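Local coordinates for protein NAD-dependent dehydrogenase (Rhizobium meliloti, PDB 4Z0P) that reduces glyoxylate and hydroxypyruvate with NADPH as the hydride donor, as a member of the D-isomer specific 2-hydroxyacid dehydrogenase family, at residues A[239-244]-A[259-264]. Sequence-based numbering, arbitrary orientation.
With NDP (NADPH dihydro-nicotinamide-adenine-dinucleotide phosphate), chain H.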
# COMPACT_ATOMS: atom_id res chain seq x y z
N GLN A 239 6.77 12.92 -19.50
CA GLN A 239 7.01 13.95 -18.50
C GLN A 239 8.18 14.84 -18.87
O GLN A 239 9.04 14.49 -19.69
CB GLN A 239 7.23 13.31 -17.12
CG GLN A 239 8.60 12.67 -16.92
CD GLN A 239 8.62 11.57 -15.88
OE1 GLN A 239 7.58 11.13 -15.37
NE2 GLN A 239 9.82 11.10 -15.57
N VAL A 240 8.15 16.04 -18.30
CA VAL A 240 9.22 17.02 -18.47
C VAL A 240 9.95 17.09 -17.14
O VAL A 240 9.50 17.78 -16.21
CB VAL A 240 8.70 18.41 -18.91
CG1 VAL A 240 9.85 19.36 -19.20
CG2 VAL A 240 7.82 18.27 -20.14
N GLU A 241 11.06 16.37 -17.04
CA GLU A 241 11.77 16.27 -15.76
C GLU A 241 12.32 17.59 -15.25
O GLU A 241 12.34 17.82 -14.05
CB GLU A 241 12.88 15.21 -15.83
CG GLU A 241 12.24 13.83 -15.81
CD GLU A 241 13.15 12.69 -16.21
OE1 GLU A 241 14.37 12.87 -16.26
OE2 GLU A 241 12.61 11.61 -16.45
N ALA A 242 12.72 18.48 -16.15
CA ALA A 242 13.15 19.81 -15.72
C ALA A 242 12.03 20.50 -14.92
O ALA A 242 12.30 21.20 -13.93
CB ALA A 242 13.56 20.66 -16.92
N ASP A 243 10.79 20.33 -15.36
CA ASP A 243 9.62 20.94 -14.72
C ASP A 243 9.28 20.25 -13.41
O ASP A 243 8.91 20.90 -12.44
CB ASP A 243 8.40 20.90 -15.63
CG ASP A 243 8.52 21.79 -16.84
OD1 ASP A 243 9.53 22.50 -17.04
OD2 ASP A 243 7.53 21.82 -17.61
N ILE A 244 9.38 18.93 -13.37
CA ILE A 244 9.15 18.18 -12.13
C ILE A 244 10.10 18.71 -11.06
O ILE A 244 9.69 19.03 -9.94
CB ILE A 244 9.36 16.65 -12.31
CG1 ILE A 244 8.30 16.04 -13.25
CG2 ILE A 244 9.25 15.96 -10.96
CD1 ILE A 244 8.59 14.59 -13.62
N ASP A 259 8.64 5.87 -11.56
CA ASP A 259 9.13 4.56 -12.00
C ASP A 259 9.77 4.62 -13.37
O ASP A 259 10.42 3.66 -13.80
CB ASP A 259 7.98 3.55 -12.06
CG ASP A 259 8.47 2.12 -12.23
OD1 ASP A 259 9.32 1.62 -11.41
OD2 ASP A 259 8.01 1.47 -13.21
N VAL A 260 9.52 5.72 -14.09
CA VAL A 260 9.88 5.86 -15.52
C VAL A 260 10.50 7.23 -15.73
O VAL A 260 10.16 8.18 -15.02
CB VAL A 260 8.68 5.61 -16.45
CG1 VAL A 260 8.18 4.18 -16.30
CG2 VAL A 260 7.55 6.58 -16.15
N PHE A 261 11.44 7.30 -16.67
CA PHE A 261 12.27 8.47 -16.89
C PHE A 261 12.49 8.74 -18.37
O PHE A 261 12.43 7.83 -19.18
CB PHE A 261 13.61 8.33 -16.15
CG PHE A 261 13.42 8.17 -14.68
CD1 PHE A 261 13.28 9.28 -13.88
CD2 PHE A 261 13.21 6.91 -14.14
CE1 PHE A 261 13.02 9.12 -12.52
CE2 PHE A 261 12.95 6.74 -12.78
CZ PHE A 261 12.84 7.85 -11.99
N GLU A 262 12.72 10.00 -18.69
CA GLU A 262 12.93 10.42 -20.09
C GLU A 262 14.08 9.66 -20.74
O GLU A 262 14.02 9.35 -21.94
CB GLU A 262 13.16 11.93 -20.19
CG GLU A 262 11.98 12.80 -19.83
CD GLU A 262 12.25 14.26 -20.12
OE1 GLU A 262 12.37 14.64 -21.31
OE2 GLU A 262 12.34 15.04 -19.18
N ARG A 263 15.14 9.38 -19.98
CA ARG A 263 16.26 8.58 -20.45
C ARG A 263 16.56 7.52 -19.40
O ARG A 263 16.90 7.86 -18.26
CB ARG A 263 17.51 9.45 -20.69
CG ARG A 263 17.35 10.45 -21.83
N GLU A 264 16.38 6.24 -19.77
CA GLU A 264 16.62 5.13 -18.86
C GLU A 264 17.80 4.31 -19.38
O GLU A 264 17.98 4.23 -20.60
CB GLU A 264 15.39 4.20 -18.77
CG GLU A 264 14.17 4.91 -18.22
CD GLU A 264 12.92 4.05 -18.18
OE1 GLU A 264 12.94 2.84 -18.49
OE2 GLU A 264 11.88 4.61 -17.80
PA NDP H . -4.37 0.69 -22.45
O1A NDP H . -4.20 0.81 -23.96
O2A NDP H . -5.31 -0.35 -21.94
O5B NDP H . -4.87 2.11 -21.96
C5B NDP H . -4.34 3.34 -22.41
C4B NDP H . -5.22 4.45 -21.91
O4B NDP H . -4.58 5.68 -22.24
C3B NDP H . -6.61 4.49 -22.55
O3B NDP H . -7.53 4.89 -21.55
C2B NDP H . -6.46 5.56 -23.61
O2B NDP H . -7.65 6.24 -23.94
C1B NDP H . -5.53 6.50 -22.89
N9A NDP H . -4.88 7.41 -23.86
C8A NDP H . -3.99 7.14 -24.83
N7A NDP H . -3.62 8.20 -25.52
C5A NDP H . -4.33 9.22 -24.95
C6A NDP H . -4.41 10.60 -25.22
N6A NDP H . -3.69 11.20 -26.20
N1A NDP H . -5.24 11.36 -24.45
C2A NDP H . -5.95 10.77 -23.48
N3A NDP H . -5.96 9.48 -23.14
C4A NDP H . -5.11 8.75 -23.91
O3 NDP H . -2.87 0.53 -21.89
PN NDP H . -2.54 -0.18 -20.47
O1N NDP H . -3.42 0.36 -19.41
O2N NDP H . -2.43 -1.65 -20.65
O5D NDP H . -1.03 0.33 -20.32
C5D NDP H . -0.78 1.71 -20.19
C4D NDP H . 0.71 2.00 -20.29
O4D NDP H . 1.37 1.64 -19.08
C3D NDP H . 1.49 1.22 -21.35
O3D NDP H . 1.31 1.80 -22.65
C2D NDP H . 2.93 1.28 -20.89
O2D NDP H . 3.59 2.42 -21.46
C1D NDP H . 2.75 1.51 -19.37
N1N NDP H . 3.30 0.41 -18.56
C2N NDP H . 4.36 0.63 -17.69
C3N NDP H . 4.88 -0.36 -16.91
C7N NDP H . 5.91 -0.13 -15.85
O7N NDP H . 6.51 -1.12 -15.40
N7N NDP H . 6.17 1.10 -15.45
C4N NDP H . 4.34 -1.74 -17.05
C5N NDP H . 3.22 -1.89 -18.02
C6N NDP H . 2.74 -0.86 -18.70
P2B NDP H . -8.79 5.53 -24.84
O1X NDP H . -9.41 4.52 -23.90
O2X NDP H . -9.71 6.70 -25.14
O3X NDP H . -8.12 4.95 -26.02
O HOH W 1 15.91 11.00 -17.60
O HOH W 2 13.37 17.74 -18.85
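In the Rossmann-type coenzyme domain, the start of helix 241-250 is tied to the loop that follows strand 255-258 by two glutamates, Glu-241 and Glu-262, each of which takes the other's backbone N-H. The amide N of Glu-241, in the first turn of the helix, donates to Glu-262 OE2 at 2.8 Å and almost straight (170°), while Glu-262 N donates to Glu-241 OE2, also at 2.8 Å, from above the carboxylate plane. A carboxylate suits position 262, because the N-H groups of the first helical turn, just after the N-cap residue Val-240, lack carbonyl partners from a preceding turn; a water carries Glu-262 OE2 on to Ala-242 N. The two side chains run in opposite directions with their carboxylate planes turned 80° to each other, and Glu-241 OE1 stays 4.2 Å from Glu-262 OE2, a proximity of like charge probably eased by these donors. Glu-241 OE2 has a second grip: it lies in the plane of the Gln-239 amide and offers its anti lone pair to Gln-239 NE2 at 3.0 Å. With CG between the backbone N and carbonyl carbon (chi1 76°) and the chain extended beyond, Gln-239 NE2 also donates to Val-260 O over a bent path, while its OE1 accepts from Asn-232, on the neighbouring strand 229-232. An amide fits here because it both donates and accepts. Glu-241 OE2 further meets the Phe-261 ring at its edge, 3.5 Å from CD1. A leucine in place of Glu-241 would probably leave Glu-262 N and one N-H of Gln-239 NE2 without their acceptor, and the loop less firmly tied to the helix. That loop begins at the coenzyme: Asp-259 OD2 accepts from N7N of the NADPH carboxamide at 2.9 Å, and Val-260 CG1 packs beside the same nitrogen.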